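PDB 4MNN: glutaredoxin related protein from Sulfolobus solfataricus, which probably acts as a protein disulfide oxidoreductase, exchanging thiols and disulfides through thioredoxin-fold domains. Local coordinates for residues P48-K53 against W72-S77; V58-Y63 against V79-N84; F120-S125 against V131-Y136. One frame throughout, in Å; residues are numbered along the deposited sequence.

Contact 1 of 3, residues P48-K53 against W72-S77; sequences PLVKVK and WPFLNS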
loop_
_atom_site.group_PDB
_atom_site.type_symbol
_atom_site.label_atom_id
_atom_site.label_comp_id
_atom_site.label_asym_id
_atom_site.label_seq_id
_atom_site.Cartn_x
_atom_site.Cartn_y
_atom_site.Cartn_z
ATOM N N PRO A 48 -3.761 3.376 12.995
ATOM C CA PRO A 48 -3.912 2.194 12.143
ATOM C C PRO A 48 -2.819 1.959 11.107
ATOM O O PRO A 48 -2.153 2.905 10.632
ATOM C CB PRO A 48 -5.285 2.427 11.481
ATOM C CG PRO A 48 -5.427 3.917 11.452
ATOM C CD PRO A 48 -4.841 4.357 12.773
ATOM N N LEU A 49 -2.613 0.691 10.767
ATOM C CA LEU A 49 -1.690 0.398 9.694
ATOM C C LEU A 49 -1.985 -0.974 9.166
ATOM O O LEU A 49 -2.662 -1.767 9.828
ATOM C CB LEU A 49 -0.213 0.539 10.099
ATOM C CG LEU A 49 0.793 -0.430 10.748
ATOM C CD1 LEU A 49 0.967 0.006 12.181
ATOM C CD2 LEU A 49 0.435 -1.897 10.557
ATOM N N VAL A 50 -1.509 -1.258 7.961
ATOM C CA VAL A 50 -1.679 -2.574 7.369
ATOM C C VAL A 50 -0.437 -2.870 6.546
ATOM O O VAL A 50 0.002 -2.042 5.747
ATOM C CB VAL A 50 -2.943 -2.681 6.464
ATOM C CG1 VAL A 50 -2.825 -1.770 5.275
ATOM C CG2 VAL A 50 -3.129 -4.141 6.013
ATOM N N LYS A 51 0.135 -4.048 6.785
ATOM C CA LYS A 51 1.347 -4.521 6.111
ATOM C C LYS A 51 0.940 -5.681 5.225
ATOM O O LYS A 51 0.178 -6.576 5.660
ATOM C CB LYS A 51 2.388 -5.038 7.103
ATOM C CG LYS A 51 3.032 -3.945 7.895
ATOM C CD LYS A 51 4.081 -4.505 8.843
ATOM C CE LYS A 51 5.073 -3.421 9.216
ATOM N NZ LYS A 51 5.786 -3.805 10.483
ATOM N N VAL A 52 1.457 -5.693 4.001
ATOM C CA VAL A 52 1.095 -6.753 3.064
ATOM C C VAL A 52 2.352 -7.569 2.848
ATOM O O VAL A 52 3.372 -7.019 2.492
ATOM C CB VAL A 52 0.600 -6.138 1.766
ATOM C CG1 VAL A 52 0.438 -7.222 0.688
ATOM C CG2 VAL A 52 -0.762 -5.437 2.051
ATOM N N LYS A 53 2.252 -8.880 3.094
ATOM C CA LYS A 53 3.378 -9.801 2.981
ATOM C C LYS A 53 3.034 -11.063 2.225
ATOM O O LYS A 53 1.866 -11.382 1.964
ATOM C CB LYS A 53 3.822 -10.252 4.386
ATOM C CG LYS A 53 4.088 -9.099 5.350
ATOM C CD LYS A 53 4.345 -9.614 6.780
ATOM C CE LYS A 53 5.466 -10.680 6.790
ATOM N NZ LYS A 53 5.781 -11.066 8.218
ATOM N N TRP A 72 -9.810 0.152 -3.888
ATOM C CA TRP A 72 -9.700 -0.570 -5.140
ATOM C C TRP A 72 -8.242 -0.907 -5.464
ATOM O O TRP A 72 -7.928 -2.071 -5.791
ATOM C CB TRP A 72 -10.382 0.248 -6.243
ATOM C CG TRP A 72 -10.221 -0.303 -7.628
ATOM C CD1 TRP A 72 -10.435 -1.595 -8.042
ATOM C CD2 TRP A 72 -9.809 0.428 -8.784
ATOM N NE1 TRP A 72 -10.174 -1.707 -9.394
ATOM C CE2 TRP A 72 -9.790 -0.479 -9.874
ATOM C CE3 TRP A 72 -9.457 1.771 -9.012
ATOM C CZ2 TRP A 72 -9.423 -0.095 -11.167
ATOM C CZ3 TRP A 72 -9.092 2.152 -10.307
ATOM C CH2 TRP A 72 -9.083 1.218 -11.364
ATOM N N PRO A 73 -7.336 0.092 -5.403
ATOM C CA PRO A 73 -5.919 -0.168 -5.688
ATOM C C PRO A 73 -5.357 -1.175 -4.680
ATOM O O PRO A 73 -4.562 -2.027 -5.024
ATOM C CB PRO A 73 -5.253 1.190 -5.513
ATOM C CG PRO A 73 -6.329 2.152 -5.750
ATOM C CD PRO A 73 -7.599 1.534 -5.254
ATOM N N PHE A 74 -5.796 -1.077 -3.431
ATOM C CA PHE A 74 -5.295 -1.975 -2.386
ATOM C C PHE A 74 -5.678 -3.437 -2.696
ATOM O O PHE A 74 -4.826 -4.330 -2.680
ATOM C CB PHE A 74 -5.859 -1.524 -1.022
ATOM C CG PHE A 74 -5.508 -2.450 0.117
ATOM C CD1 PHE A 74 -4.205 -2.504 0.616
ATOM C CD2 PHE A 74 -6.478 -3.261 0.685
ATOM C CE1 PHE A 74 -3.877 -3.371 1.684
ATOM C CE2 PHE A 74 -6.153 -4.136 1.755
ATOM C CZ PHE A 74 -4.848 -4.179 2.240
ATOM N N LEU A 75 -6.946 -3.676 -3.012
ATOM C CA LEU A 75 -7.395 -5.018 -3.370
ATOM C C LEU A 75 -6.688 -5.498 -4.624
ATOM O O LEU A 75 -6.327 -6.666 -4.724
ATOM C CB LEU A 75 -8.915 -5.042 -3.620
ATOM C CG LEU A 75 -9.741 -4.849 -2.357
ATOM C CD1 LEU A 75 -11.186 -4.722 -2.726
ATOM C CD2 LEU A 75 -9.476 -6.008 -1.390
ATOM N N ASN A 76 -6.498 -4.615 -5.595
ATOM C CA ASN A 76 -5.796 -5.006 -6.802
ATOM C C ASN A 76 -4.376 -5.452 -6.489
ATOM O O ASN A 76 -3.843 -6.371 -7.128
ATOM C CB ASN A 76 -5.694 -3.836 -7.769
ATOM C CG ASN A 76 -6.623 -3.964 -8.938
ATOM O OD1 ASN A 76 -7.755 -4.380 -8.793
ATOM N ND2 ASN A 76 -6.155 -3.551 -10.112
ATOM N N SER A 77 -3.728 -4.779 -5.548
ATOM C CA SER A 77 -2.364 -5.149 -5.248
ATOM C C SER A 77 -2.327 -6.518 -4.627
ATOM O O SER A 77 -1.390 -7.277 -4.847
ATOM C CB SER A 77 -1.670 -4.150 -4.300
ATOM O OG SER A 77 -2.197 -4.187 -2.973
#

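Contact 2 of 3, residues V58-Y63 against V79-N84; sequences VYYTYY and VRISNN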
loop_
_atom_site.group_PDB
_atom_site.type_symbol
_atom_site.label_atom_id
_atom_site.label_comp_id
_atom_site.label_asym_id
_atom_site.label_seq_id
_atom_site.Cartn_x
_atom_site.Cartn_y
_atom_site.Cartn_z
ATOM N N VAL A 58 7.954 -8.309 3.097
ATOM C CA VAL A 58 6.999 -7.198 3.269
ATOM C C VAL A 58 7.016 -6.370 1.977
ATOM O O VAL A 58 8.050 -5.811 1.595
ATOM C CB VAL A 58 7.393 -6.272 4.460
ATOM C CG1 VAL A 58 6.416 -5.076 4.559
ATOM C CG2 VAL A 58 7.392 -7.073 5.786
ATOM N N TYR A 59 5.884 -6.329 1.278
ATOM C CA TYR A 59 5.776 -5.568 0.052
ATOM C C TYR A 59 5.609 -4.100 0.332
ATOM O O TYR A 59 6.192 -3.261 -0.356
ATOM C CB TYR A 59 4.621 -6.096 -0.791
ATOM C CG TYR A 59 4.984 -7.419 -1.424
ATOM C CD1 TYR A 59 4.952 -8.597 -0.680
ATOM C CD2 TYR A 59 5.427 -7.477 -2.751
ATOM C CE1 TYR A 59 5.364 -9.830 -1.241
ATOM C CE2 TYR A 59 5.837 -8.694 -3.321
ATOM C CZ TYR A 59 5.800 -9.859 -2.553
ATOM O OH TYR A 59 6.190 -11.076 -3.104
ATOM N N TYR A 60 4.817 -3.779 1.347
ATOM C CA TYR A 60 4.673 -2.385 1.745
ATOM C C TYR A 60 3.868 -2.292 3.019
ATOM O O TYR A 60 3.275 -3.279 3.469
ATOM C CB TYR A 60 3.984 -1.581 0.623
ATOM C CG TYR A 60 2.580 -2.042 0.292
ATOM C CD1 TYR A 60 1.496 -1.654 1.076
ATOM C CD2 TYR A 60 2.337 -2.887 -0.799
ATOM C CE1 TYR A 60 0.199 -2.089 0.779
ATOM C CE2 TYR A 60 1.033 -3.345 -1.100
ATOM C CZ TYR A 60 -0.019 -2.944 -0.314
ATOM O OH TYR A 60 -1.327 -3.374 -0.558
ATOM N N THR A 61 3.853 -1.096 3.596
ATOM C CA THR A 61 3.051 -0.811 4.779
ATOM C C THR A 61 2.261 0.430 4.383
ATOM O O THR A 61 2.830 1.375 3.808
ATOM C CB THR A 61 3.874 -0.383 6.005
ATOM O OG1 THR A 61 4.735 -1.441 6.397
ATOM C CG2 THR A 61 2.932 -0.063 7.192
ATOM N N TYR A 62 0.971 0.405 4.684
ATOM C CA TYR A 62 0.081 1.513 4.430
ATOM C C TYR A 62 -0.281 2.024 5.830
ATOM O O TYR A 62 -0.890 1.273 6.638
ATOM C CB TYR A 62 -1.186 0.995 3.746
ATOM C CG TYR A 62 -2.107 2.089 3.287
ATOM C CD1 TYR A 62 -2.220 2.425 1.929
ATOM C CD2 TYR A 62 -2.902 2.795 4.214
ATOM C CE1 TYR A 62 -3.104 3.434 1.507
ATOM C CE2 TYR A 62 -3.785 3.802 3.804
ATOM C CZ TYR A 62 -3.881 4.121 2.461
ATOM O OH TYR A 62 -4.733 5.148 2.081
ATOM N N TYR A 63 0.112 3.261 6.115
ATOM C CA TYR A 63 -0.176 3.903 7.384
ATOM C C TYR A 63 -1.485 4.686 7.270
ATOM O O TYR A 63 -1.526 5.788 6.724
ATOM C CB TYR A 63 0.995 4.808 7.765
ATOM C CG TYR A 63 2.265 4.001 8.015
ATOM C CD1 TYR A 63 3.264 3.891 7.030
ATOM C CD2 TYR A 63 2.488 3.392 9.265
ATOM C CE1 TYR A 63 4.440 3.214 7.283
ATOM C CE2 TYR A 63 3.676 2.710 9.538
ATOM C CZ TYR A 63 4.644 2.626 8.545
ATOM O OH TYR A 63 5.819 1.942 8.802
ATOM N N VAL A 79 -4.241 -9.088 -5.228
ATOM C CA VAL A 79 -4.376 -10.081 -6.293
ATOM C C VAL A 79 -3.097 -10.165 -7.126
ATOM O O VAL A 79 -2.639 -11.254 -7.451
ATOM C CB VAL A 79 -5.578 -9.714 -7.191
ATOM C CG1 VAL A 79 -5.671 -10.683 -8.403
ATOM C CG2 VAL A 79 -6.857 -9.729 -6.347
ATOM N N ARG A 80 -2.519 -9.015 -7.483
ATOM C CA ARG A 80 -1.301 -9.018 -8.302
ATOM C C ARG A 80 -0.144 -9.691 -7.578
ATOM O O ARG A 80 0.576 -10.505 -8.158
ATOM C CB ARG A 80 -0.901 -7.589 -8.699
ATOM C CG ARG A 80 -1.857 -6.864 -9.636
ATOM C CD ARG A 80 -1.082 -5.848 -10.527
ATOM N NE ARG A 80 -1.976 -5.300 -11.539
ATOM C CZ ARG A 80 -2.655 -4.163 -11.410
ATOM N NH1 ARG A 80 -2.530 -3.423 -10.302
ATOM N NH2 ARG A 80 -3.508 -3.797 -12.366
ATOM N N ILE A 81 0.020 -9.361 -6.299
ATOM C CA ILE A 81 1.089 -9.950 -5.516
ATOM C C ILE A 81 0.858 -11.475 -5.346
ATOM O O ILE A 81 1.794 -12.269 -5.499
ATOM C CB ILE A 81 1.185 -9.250 -4.133
ATOM C CG1 ILE A 81 1.744 -7.841 -4.315
ATOM C CG2 ILE A 81 2.107 -10.019 -3.177
ATOM C CD1 ILE A 81 1.465 -6.929 -3.110
ATOM N N SER A 82 -0.378 -11.873 -5.068
ATOM C CA SER A 82 -0.662 -13.288 -4.858
ATOM C C SER A 82 -0.459 -14.138 -6.119
ATOM O O SER A 82 -0.101 -15.314 -6.024
ATOM C CB SER A 82 -2.086 -13.466 -4.338
ATOM O OG SER A 82 -2.311 -14.815 -3.974
ATOM N N ASN A 83 -0.690 -13.540 -7.284
ATOM C CA ASN A 83 -0.533 -14.230 -8.575
ATOM C C ASN A 83 0.836 -13.950 -9.194
ATOM O O ASN A 83 1.208 -14.538 -10.222
ATOM C CB ASN A 83 -1.609 -13.779 -9.554
ATOM C CG ASN A 83 -2.971 -14.349 -9.224
ATOM O OD1 ASN A 83 -3.989 -13.764 -9.557
ATOM N ND2 ASN A 83 -2.993 -15.499 -8.578
ATOM N N ASN A 84 1.597 -13.070 -8.559
ATOM C CA ASN A 84 2.928 -12.707 -9.049
ATOM C C ASN A 84 2.860 -12.151 -10.463
ATOM O O ASN A 84 3.648 -12.528 -11.353
ATOM C CB ASN A 84 3.881 -13.901 -8.999
ATOM C CG ASN A 84 5.315 -13.505 -9.325
ATOM O OD1 ASN A 84 5.707 -12.357 -9.103
ATOM N ND2 ASN A 84 6.105 -14.449 -9.842
#

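Contact 3 of 3, residues F120-S125 against V131-Y136; sequences FLYQVS and VKLEIY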
loop_
_atom_site.group_PDB
_atom_site.type_symbol
_atom_site.label_atom_id
_atom_site.label_comp_id
_atom_site.label_asym_id
_atom_site.label_seq_id
_atom_site.Cartn_x
_atom_site.Cartn_y
_atom_site.Cartn_z
ATOM N N PHE A 120 0.671 2.264 -9.140
ATOM C CA PHE A 120 1.946 2.257 -9.838
ATOM C C PHE A 120 3.042 1.826 -8.843
ATOM O O PHE A 120 3.800 0.889 -9.106
ATOM C CB PHE A 120 2.222 3.664 -10.392
ATOM C CG PHE A 120 3.557 3.803 -11.073
ATOM C CD1 PHE A 120 3.738 3.349 -12.376
ATOM C CD2 PHE A 120 4.624 4.411 -10.417
ATOM C CE1 PHE A 120 4.978 3.502 -13.033
ATOM C CE2 PHE A 120 5.862 4.571 -11.047
ATOM C CZ PHE A 120 6.039 4.117 -12.363
ATOM N N LEU A 121 3.074 2.451 -7.667
ATOM C CA LEU A 121 4.110 2.088 -6.693
ATOM C C LEU A 121 3.932 0.696 -6.103
ATOM O O LEU A 121 4.925 0.038 -5.800
ATOM C CB LEU A 121 4.197 3.151 -5.584
ATOM C CG LEU A 121 4.720 4.491 -6.105
ATOM C CD1 LEU A 121 4.681 5.547 -4.956
ATOM C CD2 LEU A 121 6.189 4.329 -6.630
ATOM N N TYR A 122 2.689 0.221 -5.972
ATOM C CA TYR A 122 2.468 -1.142 -5.445
ATOM C C TYR A 122 3.148 -2.107 -6.401
ATOM O O TYR A 122 3.738 -3.107 -5.978
ATOM C CB TYR A 122 0.987 -1.494 -5.380
ATOM C CG TYR A 122 0.231 -0.802 -4.276
ATOM C CD1 TYR A 122 -1.115 -0.436 -4.452
ATOM C CD2 TYR A 122 0.847 -0.539 -3.037
ATOM C CE1 TYR A 122 -1.846 0.174 -3.413
ATOM C CE2 TYR A 122 0.129 0.079 -1.979
ATOM C CZ TYR A 122 -1.219 0.419 -2.184
ATOM O OH TYR A 122 -1.963 0.960 -1.165
ATOM N N GLN A 123 3.073 -1.810 -7.694
ATOM C CA GLN A 123 3.705 -2.697 -8.669
ATOM C C GLN A 123 5.221 -2.578 -8.611
ATOM O O GLN A 123 5.916 -3.564 -8.780
ATOM C CB GLN A 123 3.164 -2.410 -10.056
ATOM C CG GLN A 123 1.701 -2.863 -10.143
ATOM C CD GLN A 123 1.082 -2.524 -11.455
ATOM O OE1 GLN A 123 0.495 -1.458 -11.622
ATOM N NE2 GLN A 123 1.218 -3.428 -12.417
ATOM N N VAL A 124 5.728 -1.372 -8.379
ATOM C CA VAL A 124 7.164 -1.203 -8.234
ATOM C C VAL A 124 7.670 -2.029 -7.015
ATOM O O VAL A 124 8.735 -2.675 -7.075
ATOM C CB VAL A 124 7.514 0.291 -8.048
ATOM C CG1 VAL A 124 8.984 0.447 -7.729
ATOM C CG2 VAL A 124 7.135 1.084 -9.297
ATOM N N SER A 125 6.912 -2.047 -5.916
ATOM C CA SER A 125 7.346 -2.808 -4.723
ATOM C C SER A 125 7.395 -4.314 -5.002
ATOM O O SER A 125 8.150 -5.055 -4.364
ATOM C CB SER A 125 6.414 -2.522 -3.518
ATOM O OG SER A 125 5.176 -3.236 -3.564
ATOM N N VAL A 131 13.555 -1.651 -2.868
ATOM C CA VAL A 131 12.774 -0.450 -2.548
ATOM C C VAL A 131 11.977 -0.770 -1.276
ATOM O O VAL A 131 11.508 -1.884 -1.122
ATOM C CB VAL A 131 11.774 -0.096 -3.707
ATOM C CG1 VAL A 131 10.580 0.694 -3.164
ATOM C CG2 VAL A 131 12.478 0.766 -4.776
ATOM N N LYS A 132 11.856 0.188 -0.362
ATOM C CA LYS A 132 11.054 -0.031 0.843
ATOM C C LYS A 132 9.921 0.981 0.728
ATOM O O LYS A 132 10.115 2.166 0.992
ATOM C CB LYS A 132 11.852 0.226 2.122
ATOM C CG LYS A 132 10.973 -0.037 3.358
ATOM C CD LYS A 132 11.660 0.313 4.645
ATOM C CE LYS A 132 10.825 -0.170 5.805
ATOM N NZ LYS A 132 11.440 0.093 7.125
ATOM N N LEU A 133 8.757 0.494 0.279
ATOM C CA LEU A 133 7.571 1.327 0.062
ATOM C C LEU A 133 6.693 1.490 1.294
ATOM O O LEU A 133 6.304 0.516 1.930
ATOM C CB LEU A 133 6.704 0.726 -1.081
ATOM C CG LEU A 133 5.396 1.491 -1.379
ATOM C CD1 LEU A 133 5.763 2.890 -1.886
ATOM C CD2 LEU A 133 4.548 0.722 -2.408
ATOM N N GLU A 134 6.374 2.729 1.624
ATOM C CA GLU A 134 5.466 3.023 2.738
ATOM C C GLU A 134 4.478 4.035 2.211
ATOM O O GLU A 134 4.884 4.979 1.508
ATOM C CB GLU A 134 6.242 3.604 3.928
ATOM C CG GLU A 134 7.139 2.509 4.574
ATOM C CD GLU A 134 8.019 3.017 5.701
ATOM O OE1 GLU A 134 8.887 3.875 5.454
ATOM O OE2 GLU A 134 7.836 2.539 6.829
ATOM N N ILE A 135 3.198 3.852 2.531
ATOM C CA ILE A 135 2.161 4.782 2.077
ATOM C C ILE A 135 1.608 5.401 3.330
ATOM O O ILE A 135 1.423 4.702 4.305
ATOM C CB ILE A 135 0.988 4.054 1.397
ATOM C CG1 ILE A 135 1.515 2.984 0.433
ATOM C CG2 ILE A 135 0.081 5.090 0.703
ATOM C CD1 ILE A 135 2.317 3.510 -0.728
ATOM N N TYR A 136 1.355 6.707 3.309
ATOM C CA TYR A 136 0.802 7.391 4.480
ATOM C C TYR A 136 -0.442 8.176 4.146
ATOM O O TYR A 136 -0.423 8.957 3.214
ATOM C CB TYR A 136 1.791 8.411 5.045
ATOM C CG TYR A 136 3.066 7.818 5.588
ATOM C CD1 TYR A 136 4.143 7.510 4.739
ATOM C CD2 TYR A 136 3.196 7.565 6.955
ATOM C CE1 TYR A 136 5.331 6.968 5.239
ATOM C CE2 TYR A 136 4.379 7.011 7.472
ATOM C CZ TYR A 136 5.437 6.721 6.612
ATOM O OH TYR A 136 6.595 6.175 7.123
#

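Contact 1 of 3, residues P48-K53 against W72-S77
Val50 and Val52, on the central strand 49-54 of a thioredoxin-like unit, meet Phe74 of helix 71-83, which lies over that face of the sheet. The ring does all the touching from the helix side. Its CE1 corner comes to 3.8 Å from Val52 CG2. Val50 is modelled in two conformers, and its contacts are tentative: in the one described, CG1 lies 4.1 Å from the same Phe74 CE1 and CG2 lies 4.1 Å from Phe74 CZ. Both valines approach the ring obliquely. Val50 comes at Phe74 from the opposite direction, whereas Val52 and the phenylalanine slide past one another.

Phe74 starts from a CB that does not point at the strand; with CG trans to the backbone N (chi1 175°), its ring swings across to reach both valines. Branched valines suit the strand because they favour extended backbone and present compact methyls to the ring. One turn further on, the hydroxyl of Ser77 folds back on its own helix, OG donating to Phe74 O at 2.6 Å, so this polar side chain is satisfied in a buried place. Tyr60 flanks the ring on the neighbouring strand. An apolar helix face laid on the central strands is the core layer of the thioredoxin fold, here its beta-beta-alpha half.

Contact 2 of 3, residues V58-Y63 against V79-N84
The ring of Tyr59 carries Ile81 on one face: the CG2 methyl stands over the ring centre, 3.8 Å from the centroid and only 12° off the normal, a well-formed CH-pi contact. The same isoleucine continues along that ring toward its root, where Ile81 CD1 lies 3.9 Å from Tyr59 CG. The neighbouring ring, Tyr60, is met obliquely and more lightly, its CE2 being 4.1 Å from Ile81 CD1; it also stacks on the ring of Tyr122 from helix 114-127. Its phenolic end is buried and hydrogen-bonded to Ser77 OG, a turn before Ile81 on the same helix.

Ile81 fits this place because both its branches are used. With CG1 trans to the carbonyl carbon and CG2 trans to the backbone N (chi1 -71°), the short branch sits over the centre of the Tyr59 ring, while the long one lies at the CB and CG root of Tyr59 and brings CD1 to Tyr60 as well. Tyrosine suits the rim of such a layer: Tyr59 is partly exposed, and its flat face takes the methyl.

Tyr59 points at the helix and the end of the next ring, Tyr60, also swings near it, which the backbone helps explain. Tyr59 has nearly helical angles (psi -40°), and it and Tyr60 both bond to Val52 on strand 49-54, the geometry of a classic beta bulge. Beyond Ile81 the helix ends in a Schellman motif, with Asn84 as the C-prime residue at positive phi: Val85 N bonds to Arg80 O, and Asn84 N makes a weak 3.2 Å bond to Ile81 O. Ile81 thus seats the last turn of helix 71-83 on a bulged sheet strand, as befits the beta-beta-alpha half of a thioredoxin fold.

Contact 3 of 3, residues F120-S125 against V131-Y136
Leu133 is wrapped by three residues of helix 120-125, and its CD2 methyl does most of the work. That methyl lies 3.5 Å from the backbone oxygen Leu121 O and 3.9 Å from Ser125 CB, and it also touches Tyr122 CD2 at 4.0 Å. The other branch, Leu133 CD1, rests 4.0 Å from Leu121 CB. With CG trans to the backbone N (chi1 178°), leucine reaches straight up from the strand and forks beneath the helix, its length and fork suiting the place. Two residues on, Ile135 CG1 meets Tyr122 CE2 at 4.0 Å. The tyrosine leaves the helix pointing away from the strand, but the end of the side chain comes back; it crosses both Leu133 and Ile135 at about a right angle, and both meet its ring obliquely.

Strand 101-107, helix 114-127 and strand 131-137 form a beta-alpha-beta unit, and the helix runs back nearly antiparallel to the second strand, at 148° and 8.9 Å between the local axes. The Cys111–Cys114 disulfide, a CxxC of thioredoxin type, lies at the start of this helix, and Ile135 lies near that pair without touching it.

The small side chain of Ser125 fits where the backbones are nearest, its CA 6.3 Å from Val131 CA, and its OG donates to Tyr122 O at 2.8 Å, tilted 28° from the carbonyl plane. A glycine here would take away both CB and hydroxyl, which would probably open a gap beside Leu133 CD2 and leave Tyr122 O without its side-chain donor. Further out, Pro73 and Ser77 of helix 71-83 touch the Tyr122 ring, while Leu105 of strand 101-107 packs on Leu121.

In the fold
All three contacts lay helices on one mixed sheet. Contacts 1 and 2 share helix 71-83 and use the successive, neighbouring strands 49-54 and 57-63; their segments alternate along the chain, and their centres are about 6 Å apart. Contact 3 opens after both have closed and falls in the second thioredoxin-type region, its centre about 11 Å from that of contact 1 and 9 Å from that of contact 2. Strands 57-63 and 131-137 run side by side, joined by backbone bonds between Thr61, Tyr63 and Ile135. Tyr122 of contact 3 packs against Ser77 of contact 1. The two thioredoxin-like halves therefore share a continuous sheet and a common helical layer.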